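Local atomic coordinates of putative isochorismatase hydrolase (Oleispira antarctica, PDB entry 3LQY), a protein that probably acts as a hydrolase of the isochorismatase family, with a natural substrate that is not firmly assigned. Residues A[19-24]-A[32-37]; A[28-33]-A[149-154]; A[56-61]-A[74-79]; A[116-121]-A[141-146]. All blocks are in the same frame, centred on the assembly; numbering follows the deposited sequence.

Contact 1 of 4, residues A[19-24]-A[32-37]; sequences YFSTYN and GTEAAA
Glu34 OE2 is gripped twice by Thr22. The hydroxyl OG1 donates at 2.7 Å from Glu34 OE2, on the anti lone pair, while the Thr22 backbone N comes in on the syn side, 3.0 Å from the same oxygen and 33° out of the carboxylate plane. A bend at chi2 (74°) swings the glutamate back from its helix so that the carboxylate meets the turn. The other oxygen, Glu34 OE1, accepts a hydrogen bond from water 1 at 2.7 Å; this water also accepts from Ser21 N and donates to Thr33 OG1. Thr33 in turn uses OG1 to reach Tyr19 O at 2.8 Å, approaching from above the carbonyl plane. Its methyl goes the other way: Thr33 CG2 sits 3.5 Å from the centroid of the Phe20 ring, almost on the normal, a clear CH-pi contact. Ala37 CB packs at the edge of that ring, and His79 stacks on it. The carboxylate of Glu34 stands nearly perpendicular to the ring plane. Its charge, close to the start of helix 33-49, is probably stabilised there. Phe20 to Tyr23 form a type I beta turn, clamped here against the first helical turn that follows the N-cap residue Gly32.

Contact 2 of 4, residues A[28-33]-A[149-154]; sequences NPLVGT and ATLDLE. With GOL (glycerol), chain B.
Leu30 holds CG anti to its carbonyl carbon (chi1 -55°), and Leu151 tucks its own CG between backbone N and carbonyl carbon (chi1 46°), which brings the two isobutyl groups together. The meeting is branch to branch, Leu30 CD2 against Leu151 CD2 at 3.7 Å, with the chains crossing obliquely. The second branch of Leu30 turns to the other neighbour, CD1 lying 4.1 Å from Ala149 CB. Beside this apolar patch the backbones are tied by one direct bond, Val31 N to Thr150 O at 2.9 Å, with the donor nearly in line with the C=O. Thr150 N and Val31 O, 4.2 Å apart, do not bond directly; the hydroxyl O1 of glycerol lies between them. It donates to Val31 O at 2.8 Å and accepts from Thr150 N at 2.9 Å, the latter bond almost straight (168°). Farther out, the isopropyl group of Val31 packs on Ala162 at the start of helix 162-173, and Asp152 OD1 is bonded to Ala162 N. The glycerol probably comes from the crystallisation liquor; its hydroxyl O1, which can both donate and accept a hydrogen bond, serves both backbone groups at once, as a water might.

Contact 3 of 4, residues A[56-61]-A[74-79]; sequences HVRHEF and DGAKIH
The loop 74-79 runs beside the end of strand 54-59 without pairing with it, its CA atoms coming no nearer than 6.5 Å, between Ala76 and Glu60, so side chains bridge the gap. Arg58 does most of this. Its CG is anti to the backbone N (chi1 -158°) and the chain then bends at chi3 (67°), turning the guanidinium round toward the loop carbonyl. Arg58 NH1 donates to Ala76 O at 2.8 Å; the acceptor lies at the edge of the guanidinium, in its plane, whereas seen from the peptide the nitrogen sits well above the carbonyl plane. Gln16 NE2 also bonds to Ala76 O, giving this carbonyl two donors. The same Arg58 NH1 forms a salt bridge with Glu60 OE2 at 3.0 Å, and NH2 reaches that oxygen at 3.3 Å, both from one face of the carboxylate. The head of Arg58 is thus fixed in rotation by two acceptors along its edge. Apolar parts fill in around it. Ala76 CB lies 3.9 Å from Glu60 CG, alongside the glutamate, whose chain is extended beyond CG. Ile78 CG1 rests 3.8 Å from Arg58 CD, and its tip, CD1, continues to His56 CB at 4.0 Å. The imidazole of His56 is held from beyond by Glu88, through NE2. Lys77 points away and bridges to Asp74 within the loop. What results is a long connection folded back beside the C-terminal end of a strand in the parallel sheet, the end where alpha/beta folds generally place their sites.

Contact 4 of 4, residues A[116-121]-A[141-146]; sequences LVIVGA and CAVAHD
Strands 116-121 and 141-144 are parallel neighbours in the central sheet, joined through helix 128-137 as a beta-alpha-beta crossover of the alpha/beta isochorismatase fold. Backbone hydrogen bonds zigzag between them: Ala142 N donates to Leu116 O at 2.9 Å, Ile118 N to Ala142 O at 2.9 Å, and Ala144 N to Ile118 O at 3.1 Å. Ala142 therefore uses both its N-H and its carbonyl toward the same strand, flanking Val117, whose own backbone bonds go to Ala9 and Leu11 on the far side. Weaker CA-H...O contacts reinforce the ladder, Val143 CA lying 3.5 Å from Ile118 O. The strand directions differ by 32°, and past Ile118-Val143 the CA spacing opens from 4.6 Å to 5.9 Å at Val119-Ala144. Side-chain packing differs on the two faces. Leu116, Ile118, Cys141 and Val143 share the face covered by helix 128-137, where Ala134 and Thr131 meet them. Ile118 reaches back along the sheet there, its CD1 touching Cys141 CB, while its CB packs on Val143 CG2. Val117 and Ala142 are turned to the other face, where Phe47 of helix 33-49 covers Val117. Leu43 of that helix lies against both Val119 and Ala144. With CG1 anti to the carbonyl carbon (chi1 -51°), Val119 extends this methyl across the widening gap to Ala144 CB, 3.8 Å away.

How the contacts relate
Contacts 1 and 2 lie closest, with centres 9 Å apart, and share Gly32 and Thr33, where the loop after strand 8-13 enters helix 33-49. Contact 3 is 13 Å from contact 1, centre to centre; the two also meet where Tyr23 OH packs against Asp74 CB. Contact 4, the buried one, touches contact 2 through Gly120 and Ala149 and contact 1 through Tyr19 and Ala121. Contacts 3 and 4 do not touch, their centres 18 Å apart. Along the chain contact 1 comes first, then 3 and 4 in series, both nested within the loop closed by contact 2. In this alpha/beta protein contact 4 lies within the parallel sheet, contact 3 sets a loop beside a strand end of that sheet, and contacts 1 and 2 pack the loop leading into helix 33-49.

Contact 1 of 4, residues A[19-24]-A[32-37]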
loop_
_atom_site.group_PDB
_atom_site.type_symbol
_atom_site.label_atom_id
_atom_site.label_comp_id
_atom_site.label_asym_id
_atom_site.label_seq_id
_atom_site.Cartn_x
_atom_site.Cartn_y
_atom_site.Cartn_z
ATOM N N TYR A 19 4.016 11.917 -1.345
ATOM C CA TYR A 19 3.198 11.719 -0.154
ATOM C C TYR A 19 3.821 12.109 1.163
ATOM O O TYR A 19 3.136 12.249 2.147
ATOM C CB TYR A 19 2.724 10.253 -0.062
ATOM C CG TYR A 19 1.600 9.835 -1.004
ATOM C CD1 TYR A 19 0.730 10.767 -1.542
ATOM C CD2 TYR A 19 1.384 8.492 -1.287
ATOM C CE1 TYR A 19 -0.354 10.377 -2.317
ATOM C CE2 TYR A 19 0.304 8.058 -2.090
ATOM C CZ TYR A 19 -0.552 9.028 -2.613
ATOM O OH TYR A 19 -1.585 8.625 -3.413
ATOM N N PHE A 20 5.104 12.395 1.175
ATOM C CA PHE A 20 5.837 12.602 2.415
ATOM C C PHE A 20 6.081 14.095 2.608
ATOM O O PHE A 20 6.800 14.749 1.790
ATOM C CB PHE A 20 7.206 11.933 2.273
ATOM C CG PHE A 20 7.179 10.423 2.344
ATOM C CD1 PHE A 20 7.654 9.784 3.457
ATOM C CD2 PHE A 20 6.681 9.654 1.277
ATOM C CE1 PHE A 20 7.680 8.366 3.520
ATOM C CE2 PHE A 20 6.669 8.262 1.322
ATOM C CZ PHE A 20 7.179 7.606 2.440
ATOM N N SER A 21 5.605 14.660 3.700
ATOM C CA SER A 21 5.851 16.081 3.932
ATOM C C SER A 21 7.357 16.367 4.180
ATOM O O SER A 21 7.801 17.501 3.956
ATOM C CB SER A 21 5.039 16.605 5.082
ATOM O OG SER A 21 5.339 15.874 6.248
ATOM N N THR A 22 8.126 15.349 4.598
ATOM C CA THR A 22 9.593 15.469 4.703
ATOM C C THR A 22 10.288 15.466 3.345
ATOM O O THR A 22 11.494 15.749 3.289
ATOM C CB THR A 22 10.210 14.359 5.624
ATOM O OG1 THR A 22 9.971 13.053 5.068
ATOM C CG2 THR A 22 9.626 14.401 7.050
ATOM N N TYR A 23 9.563 15.225 2.253
ATOM C CA TYR A 23 10.158 15.315 0.920
ATOM C C TYR A 23 10.005 16.683 0.303
ATOM O O TYR A 23 8.902 17.193 0.178
ATOM C CB TYR A 23 9.605 14.257 0.014
ATOM C CG TYR A 23 10.110 14.302 -1.401
ATOM C CD1 TYR A 23 11.362 13.772 -1.749
ATOM C CD2 TYR A 23 9.326 14.857 -2.406
ATOM C CE1 TYR A 23 11.770 13.754 -3.052
ATOM C CE2 TYR A 23 9.765 14.887 -3.719
ATOM C CZ TYR A 23 10.973 14.348 -4.032
ATOM O OH TYR A 23 11.382 14.350 -5.351
ATOM N N ASN A 24 11.154 17.301 -0.025
ATOM C CA ASN A 24 11.177 18.655 -0.569
ATOM C C ASN A 24 10.398 18.722 -1.886
ATOM O O ASN A 24 10.695 17.977 -2.843
ATOM C CB ASN A 24 12.628 19.153 -0.792
ATOM C CG ASN A 24 12.703 20.633 -1.125
ATOM O OD1 ASN A 24 11.930 21.434 -0.619
ATOM N ND2 ASN A 24 13.725 21.011 -1.875
ATOM N N GLY A 32 1.226 11.661 8.541
ATOM C CA GLY A 32 1.848 10.476 9.169
ATOM C C GLY A 32 2.523 9.515 8.209
ATOM O O GLY A 32 2.762 8.328 8.538
ATOM N N THR A 33 2.868 9.979 7.015
ATOM C CA THR A 33 3.450 9.074 6.034
ATOM C C THR A 33 4.786 8.473 6.510
ATOM O O THR A 33 5.077 7.300 6.295
ATOM C CB THR A 33 3.727 9.768 4.716
ATOM O OG1 THR A 33 2.692 10.707 4.422
ATOM C CG2 THR A 33 3.891 8.736 3.584
ATOM N N GLU A 34 5.604 9.303 7.138
ATOM C CA GLU A 34 6.936 8.861 7.582
ATOM C C GLU A 34 6.827 7.705 8.573
ATOM O O GLU A 34 7.502 6.656 8.411
ATOM C CB GLU A 34 7.693 10.049 8.189
ATOM C CG GLU A 34 8.154 11.054 7.165
ATOM C CD GLU A 34 7.084 11.937 6.578
ATOM O OE1 GLU A 34 5.893 11.909 7.042
ATOM O OE2 GLU A 34 7.410 12.616 5.598
ATOM N N ALA A 35 5.966 7.889 9.582
ATOM C CA ALA A 35 5.708 6.846 10.562
ATOM C C ALA A 35 5.150 5.576 9.909
ATOM O O ALA A 35 5.554 4.459 10.288
ATOM C CB ALA A 35 4.739 7.318 11.690
ATOM N N ALA A 36 4.177 5.739 8.983
ATOM C CA ALA A 36 3.629 4.628 8.274
ATOM C C ALA A 36 4.661 3.820 7.509
ATOM O O ALA A 36 4.668 2.591 7.541
ATOM C CB ALA A 36 2.470 5.109 7.325
ATOM N N ALA A 37 5.525 4.537 6.795
ATOM C CA ALA A 37 6.653 3.966 6.092
ATOM C C ALA A 37 7.637 3.308 7.052
ATOM O O ALA A 37 8.195 2.245 6.762
ATOM C CB ALA A 37 7.330 5.065 5.277
HETATM O O HOH W 1 4.049 13.380 5.652
#

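Contact 2 of 4, residues A[28-33]-A[149-154]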
loop_
_atom_site.group_PDB
_atom_site.type_symbol
_atom_site.label_atom_id
_atom_site.label_comp_id
_atom_site.label_asym_id
_atom_site.label_seq_id
_atom_site.Cartn_x
_atom_site.Cartn_y
_atom_site.Cartn_z
ATOM N N ASN A 28 1.678 16.186 -2.717
ATOM C CA ASN A 28 0.428 15.639 -2.155
ATOM C C ASN A 28 0.706 15.011 -0.790
ATOM O O ASN A 28 0.450 13.827 -0.599
ATOM C CB ASN A 28 -0.183 14.612 -3.127
ATOM C CG ASN A 28 -1.717 14.498 -2.997
ATOM O OD1 ASN A 28 -2.484 15.270 -3.604
ATOM N ND2 ASN A 28 -2.161 13.508 -2.222
ATOM N N PRO A 29 1.295 15.798 0.141
ATOM C CA PRO A 29 1.735 15.301 1.435
ATOM C C PRO A 29 0.555 14.783 2.220
ATOM O O PRO A 29 -0.531 15.403 2.181
ATOM C CB PRO A 29 2.397 16.526 2.100
ATOM C CG PRO A 29 1.766 17.679 1.443
ATOM C CD PRO A 29 1.538 17.246 0.010
ATOM N N LEU A 30 0.752 13.622 2.837
ATOM C CA LEU A 30 -0.271 12.985 3.657
ATOM C C LEU A 30 0.108 13.149 5.097
ATOM O O LEU A 30 1.210 13.587 5.401
ATOM C CB LEU A 30 -0.333 11.503 3.347
ATOM C CG LEU A 30 -0.541 11.129 1.893
ATOM C CD1 LEU A 30 -0.548 9.591 1.799
ATOM C CD2 LEU A 30 -1.835 11.694 1.269
ATOM N N VAL A 31 -0.796 12.765 5.975
ATOM C CA VAL A 31 -0.601 12.835 7.420
ATOM C C VAL A 31 0.038 11.555 7.919
ATOM O O VAL A 31 -0.489 10.485 7.684
ATOM C CB VAL A 31 -1.943 13.041 8.149
ATOM C CG1 VAL A 31 -1.748 12.897 9.641
ATOM C CG2 VAL A 31 -2.545 14.399 7.779
ATOM N N GLY A 32 1.226 11.661 8.541
ATOM C CA GLY A 32 1.848 10.476 9.169
ATOM C C GLY A 32 2.523 9.515 8.209
ATOM O O GLY A 32 2.762 8.328 8.538
ATOM N N THR A 33 2.868 9.979 7.015
ATOM C CA THR A 33 3.450 9.074 6.034
ATOM C C THR A 33 4.786 8.473 6.510
ATOM O O THR A 33 5.077 7.300 6.295
ATOM C CB THR A 33 3.727 9.768 4.716
ATOM O OG1 THR A 33 2.692 10.707 4.422
ATOM C CG2 THR A 33 3.891 8.736 3.584
ATOM N N ALA A 149 -1.424 5.351 5.330
ATOM C CA ALA A 149 -1.563 6.768 5.584
ATOM C C ALA A 149 -2.649 7.369 4.739
ATOM O O ALA A 149 -2.916 6.925 3.613
ATOM C CB ALA A 149 -0.213 7.476 5.267
ATOM N N THR A 150 -3.252 8.425 5.255
ATOM C CA THR A 150 -4.246 9.161 4.497
ATOM C C THR A 150 -4.093 10.653 4.862
ATOM O O THR A 150 -3.034 11.100 5.302
ATOM C CB THR A 150 -5.714 8.566 4.759
ATOM O OG1 THR A 150 -6.709 9.206 3.948
ATOM C CG2 THR A 150 -6.092 8.636 6.237
ATOM N N LEU A 151 -5.142 11.420 4.635
ATOM C CA LEU A 151 -5.167 12.830 4.889
ATOM C C LEU A 151 -6.552 13.309 5.346
ATOM O O LEU A 151 -7.555 12.552 5.354
ATOM C CB LEU A 151 -4.724 13.602 3.635
ATOM C CG LEU A 151 -5.334 13.183 2.276
ATOM C CD1 LEU A 151 -6.815 13.255 2.122
ATOM C CD2 LEU A 151 -4.651 14.127 1.253
ATOM N N ASP A 152 -6.607 14.579 5.717
ATOM C CA ASP A 152 -7.840 15.177 6.156
ATOM C C ASP A 152 -8.782 15.291 4.948
ATOM O O ASP A 152 -8.348 15.730 3.865
ATOM C CB ASP A 152 -7.622 16.589 6.724
ATOM C CG ASP A 152 -6.839 16.626 8.029
ATOM O OD1 ASP A 152 -6.497 15.581 8.598
ATOM O OD2 ASP A 152 -6.504 17.752 8.477
ATOM N N LEU A 153 -10.077 14.940 5.150
ATOM C CA LEU A 153 -11.091 15.066 4.088
ATOM C C LEU A 153 -12.183 16.037 4.487
ATOM O O LEU A 153 -12.430 16.253 5.673
ATOM C CB LEU A 153 -11.701 13.703 3.730
ATOM C CG LEU A 153 -10.751 12.688 3.077
ATOM C CD1 LEU A 153 -11.512 11.409 2.832
ATOM C CD2 LEU A 153 -10.150 13.212 1.781
ATOM N N GLU A 154 -12.827 16.638 3.490
ATOM C CA GLU A 154 -13.978 17.505 3.726
ATOM C C GLU A 154 -15.111 17.066 2.804
ATOM O O GLU A 154 -14.893 16.656 1.640
ATOM C CB GLU A 154 -13.614 18.995 3.526
ATOM C CG GLU A 154 -14.727 19.982 3.824
ATOM C CD GLU A 154 -15.550 20.348 2.585
ATOM O OE1 GLU A 154 -15.175 19.905 1.461
ATOM O OE2 GLU A 154 -16.542 21.109 2.731
HETATM C C1 GOL B . -2.499 8.263 9.253
HETATM O O1 GOL B . -2.766 8.935 8.028
HETATM C C2 GOL B . -3.653 8.384 10.284
HETATM O O2 GOL B . -3.834 9.653 10.868
HETATM C C3 GOL B . -3.417 7.406 11.432
HETATM O O3 GOL B . -3.991 7.829 12.653
#

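Contact 3 of 4, residues A[56-61]-A[74-79]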
loop_
_atom_site.group_PDB
_atom_site.type_symbol
_atom_site.label_atom_id
_atom_site.label_comp_id
_atom_site.label_asym_id
_atom_site.label_seq_id
_atom_site.Cartn_x
_atom_site.Cartn_y
_atom_site.Cartn_z
ATOM N N HIS A 56 5.681 -4.479 -5.092
ATOM C CA HIS A 56 5.465 -3.036 -4.987
ATOM C C HIS A 56 4.511 -2.524 -6.052
ATOM O O HIS A 56 4.489 -3.008 -7.203
ATOM C CB HIS A 56 6.811 -2.274 -5.157
ATOM C CG HIS A 56 7.896 -2.748 -4.246
ATOM N ND1 HIS A 56 8.181 -2.134 -3.044
ATOM C CD2 HIS A 56 8.770 -3.782 -4.363
ATOM C CE1 HIS A 56 9.207 -2.755 -2.477
ATOM N NE2 HIS A 56 9.567 -3.768 -3.245
ATOM N N VAL A 57 3.783 -1.479 -5.688
ATOM C CA VAL A 57 2.886 -0.835 -6.622
ATOM C C VAL A 57 3.239 0.638 -6.581
ATOM O O VAL A 57 3.519 1.147 -5.529
ATOM C CB VAL A 57 1.433 -1.058 -6.229
ATOM C CG1 VAL A 57 0.542 -0.178 -7.063
ATOM C CG2 VAL A 57 1.062 -2.570 -6.389
ATOM N N ARG A 58 3.246 1.284 -7.741
ATOM C CA ARG A 58 3.623 2.650 -7.881
ATOM C C ARG A 58 2.680 3.321 -8.872
ATOM O O ARG A 58 2.342 2.739 -9.885
ATOM C CB ARG A 58 5.072 2.675 -8.420
ATOM C CG ARG A 58 5.828 3.900 -8.174
ATOM C CD ARG A 58 7.314 3.785 -8.562
ATOM N NE ARG A 58 7.567 3.642 -10.013
ATOM C CZ ARG A 58 7.479 4.620 -10.911
ATOM N NH1 ARG A 58 7.188 5.862 -10.541
ATOM N NH2 ARG A 58 7.733 4.364 -12.203
ATOM N N HIS A 59 2.266 4.544 -8.588
ATOM C CA HIS A 59 1.315 5.281 -9.438
ATOM C C HIS A 59 1.934 6.419 -10.228
ATOM O O HIS A 59 2.737 7.195 -9.685
ATOM C CB HIS A 59 0.215 5.891 -8.555
ATOM C CG HIS A 59 -0.946 6.438 -9.334
ATOM N ND1 HIS A 59 -2.097 5.707 -9.521
ATOM C CD2 HIS A 59 -1.130 7.614 -9.990
ATOM C CE1 HIS A 59 -2.945 6.406 -10.254
ATOM N NE2 HIS A 59 -2.388 7.563 -10.555
ATOM N N GLU A 60 1.553 6.529 -11.501
ATOM C CA GLU A 60 1.843 7.714 -12.279
ATOM C C GLU A 60 0.608 8.159 -13.050
ATOM O O GLU A 60 -0.068 7.350 -13.662
ATOM C CB GLU A 60 3.028 7.460 -13.245
ATOM C CG GLU A 60 4.393 7.455 -12.568
ATOM C CD GLU A 60 5.601 7.272 -13.541
ATOM O OE1 GLU A 60 5.422 7.031 -14.759
ATOM O OE2 GLU A 60 6.740 7.355 -13.056
ATOM N N PHE A 61 0.354 9.462 -13.063
ATOM C CA PHE A 61 -0.695 10.032 -13.895
ATOM C C PHE A 61 -0.371 10.005 -15.400
ATOM O O PHE A 61 0.788 9.834 -15.780
ATOM C CB PHE A 61 -0.956 11.467 -13.476
ATOM C CG PHE A 61 -1.788 11.594 -12.244
ATOM C CD1 PHE A 61 -1.265 11.306 -10.996
ATOM C CD2 PHE A 61 -3.130 11.972 -12.337
ATOM C CE1 PHE A 61 -2.041 11.435 -9.849
ATOM C CE2 PHE A 61 -3.910 12.095 -11.196
ATOM C CZ PHE A 61 -3.371 11.814 -9.955
ATOM N N ASP A 74 10.791 12.643 -9.941
ATOM C CA ASP A 74 11.312 12.114 -8.677
ATOM C C ASP A 74 10.157 11.978 -7.644
ATOM O O ASP A 74 10.216 11.131 -6.744
ATOM C CB ASP A 74 12.445 12.977 -8.101
ATOM C CG ASP A 74 13.640 13.082 -9.031
ATOM O OD1 ASP A 74 13.772 12.265 -9.980
ATOM O OD2 ASP A 74 14.479 13.982 -8.793
ATOM N N GLY A 75 9.102 12.796 -7.794
ATOM C CA GLY A 75 8.022 12.815 -6.809
ATOM C C GLY A 75 7.218 11.515 -6.857
ATOM O O GLY A 75 6.582 11.105 -5.857
ATOM N N ALA A 76 7.285 10.845 -8.012
ATOM C CA ALA A 76 6.593 9.557 -8.251
ATOM C C ALA A 76 7.458 8.347 -7.965
ATOM O O ALA A 76 7.016 7.222 -8.139
ATOM C CB ALA A 76 6.101 9.477 -9.692
ATOM N N LYS A 77 8.682 8.565 -7.525
ATOM C CA LYS A 77 9.589 7.470 -7.166
ATOM C C LYS A 77 9.229 6.949 -5.784
ATOM O O LYS A 77 8.803 7.719 -4.942
ATOM C CB LYS A 77 11.051 7.954 -7.180
ATOM C CG LYS A 77 11.564 8.300 -8.546
ATOM C CD LYS A 77 13.049 8.828 -8.478
ATOM C CE LYS A 77 13.587 9.190 -9.837
ATOM N NZ LYS A 77 14.915 9.870 -9.685
ATOM N N ILE A 78 9.424 5.645 -5.561
ATOM C CA ILE A 78 9.243 5.034 -4.241
ATOM C C ILE A 78 10.269 5.655 -3.298
ATOM O O ILE A 78 11.485 5.800 -3.639
ATOM C CB ILE A 78 9.513 3.519 -4.268
ATOM C CG1 ILE A 78 8.444 2.805 -5.086
ATOM C CG2 ILE A 78 9.618 2.957 -2.836
ATOM C CD1 ILE A 78 8.673 1.298 -5.208
ATOM N N HIS A 79 9.792 5.978 -2.113
ATOM C CA HIS A 79 10.551 6.615 -1.095
ATOM C C HIS A 79 11.662 5.654 -0.657
ATOM O O HIS A 79 11.427 4.434 -0.645
ATOM C CB HIS A 79 9.639 6.971 0.057
ATOM C CG HIS A 79 10.268 7.876 1.057
ATOM N ND1 HIS A 79 10.854 7.402 2.207
ATOM C CD2 HIS A 79 10.362 9.222 1.111
ATOM C CE1 HIS A 79 11.322 8.417 2.907
ATOM N NE2 HIS A 79 11.069 9.533 2.249
#

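Contact 4 of 4, residues A[116-121]-A[141-146]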
loop_
_atom_site.group_PDB
_atom_site.type_symbol
_atom_site.label_atom_id
_atom_site.label_comp_id
_atom_site.label_asym_id
_atom_site.label_seq_id
_atom_site.Cartn_x
_atom_site.Cartn_y
_atom_site.Cartn_z
ATOM N N LEU A 116 -2.308 -11.801 1.086
ATOM C CA LEU A 116 -1.651 -10.499 0.948
ATOM C C LEU A 116 -1.572 -9.797 2.296
ATOM O O LEU A 116 -2.493 -9.878 3.112
ATOM C CB LEU A 116 -2.410 -9.600 -0.022
ATOM C CG LEU A 116 -2.617 -10.094 -1.449
ATOM C CD1 LEU A 116 -3.515 -9.135 -2.233
ATOM C CD2 LEU A 116 -1.319 -10.328 -2.156
ATOM N N VAL A 117 -0.458 -9.103 2.521
ATOM C CA VAL A 117 -0.332 -8.171 3.649
ATOM C C VAL A 117 -0.145 -6.804 3.008
ATOM O O VAL A 117 0.777 -6.623 2.220
ATOM C CB VAL A 117 0.854 -8.502 4.568
ATOM C CG1 VAL A 117 1.087 -7.360 5.578
ATOM C CG2 VAL A 117 0.608 -9.801 5.299
ATOM N N ILE A 118 -1.068 -5.884 3.305
ATOM C CA ILE A 118 -1.202 -4.617 2.554
ATOM C C ILE A 118 -0.754 -3.442 3.385
ATOM O O ILE A 118 -1.150 -3.308 4.545
ATOM C CB ILE A 118 -2.654 -4.444 2.083
ATOM C CG1 ILE A 118 -2.946 -5.480 0.982
ATOM C CG2 ILE A 118 -2.938 -3.036 1.603
ATOM C CD1 ILE A 118 -4.451 -5.862 0.853
ATOM N N VAL A 119 0.105 -2.612 2.798
ATOM C CA VAL A 119 0.584 -1.401 3.441
ATOM C C VAL A 119 0.630 -0.307 2.365
ATOM O O VAL A 119 0.576 -0.586 1.169
ATOM C CB VAL A 119 1.965 -1.618 4.125
ATOM C CG1 VAL A 119 1.928 -2.875 5.050
ATOM C CG2 VAL A 119 3.113 -1.683 3.086
ATOM N N GLY A 120 0.708 0.934 2.788
ATOM C CA GLY A 120 0.833 2.024 1.822
ATOM C C GLY A 120 -0.213 3.128 1.938
ATOM O O GLY A 120 -0.673 3.445 3.018
ATOM N N ALA A 121 -0.571 3.706 0.810
ATOM C CA ALA A 121 -1.308 4.976 0.801
ATOM C C ALA A 121 -2.101 5.090 -0.504
ATOM O O ALA A 121 -1.686 4.530 -1.515
ATOM C CB ALA A 121 -0.344 6.144 0.952
ATOM N N CYS A 141 -6.770 -11.339 2.894
ATOM C CA CYS A 141 -6.068 -10.079 3.018
ATOM C C CYS A 141 -5.876 -9.735 4.472
ATOM O O CYS A 141 -6.755 -10.009 5.323
ATOM C CB CYS A 141 -6.886 -8.964 2.367
ATOM S SG CYS A 141 -7.125 -9.141 0.603
ATOM N N ALA A 142 -4.740 -9.101 4.736
ATOM C CA ALA A 142 -4.520 -8.414 5.983
ATOM C C ALA A 142 -4.047 -7.016 5.623
ATOM O O ALA A 142 -3.502 -6.802 4.538
ATOM C CB ALA A 142 -3.482 -9.149 6.817
ATOM N N VAL A 143 -4.226 -6.089 6.553
ATOM C CA VAL A 143 -3.837 -4.713 6.372
ATOM C C VAL A 143 -3.140 -4.319 7.660
ATOM O O VAL A 143 -3.685 -4.506 8.755
ATOM C CB VAL A 143 -5.058 -3.789 6.043
ATOM C CG1 VAL A 143 -4.616 -2.365 5.832
ATOM C CG2 VAL A 143 -5.835 -4.297 4.823
ATOM N N ALA A 144 -1.891 -3.825 7.522
ATOM C CA ALA A 144 -1.168 -3.372 8.676
ATOM C C ALA A 144 -1.597 -1.929 8.881
ATOM O O ALA A 144 -1.175 -1.051 8.168
ATOM C CB ALA A 144 0.336 -3.481 8.457
ATOM N N HIS A 145 -2.419 -1.683 9.876
ATOM C CA HIS A 145 -3.111 -0.387 9.949
ATOM C C HIS A 145 -2.184 0.789 10.234
ATOM O O HIS A 145 -2.448 1.917 9.809
ATOM C CB HIS A 145 -4.245 -0.425 10.975
ATOM C CG HIS A 145 -3.809 -0.759 12.365
ATOM N ND1 HIS A 145 -3.245 0.167 13.215
ATOM C CD2 HIS A 145 -3.897 -1.913 13.074
ATOM C CE1 HIS A 145 -2.969 -0.410 14.376
ATOM N NE2 HIS A 145 -3.357 -1.672 14.315
ATOM N N ASP A 146 -1.088 0.526 10.950
ATOM C CA ASP A 146 -0.124 1.569 11.291
ATOM C C ASP A 146 0.945 1.755 10.206
ATOM O O ASP A 146 1.854 2.577 10.379
ATOM C CB ASP A 146 0.482 1.344 12.688
ATOM C CG ASP A 146 1.124 -0.024 12.860
ATOM O OD1 ASP A 146 0.952 -0.918 12.023
ATOM O OD2 ASP A 146 1.789 -0.217 13.875
#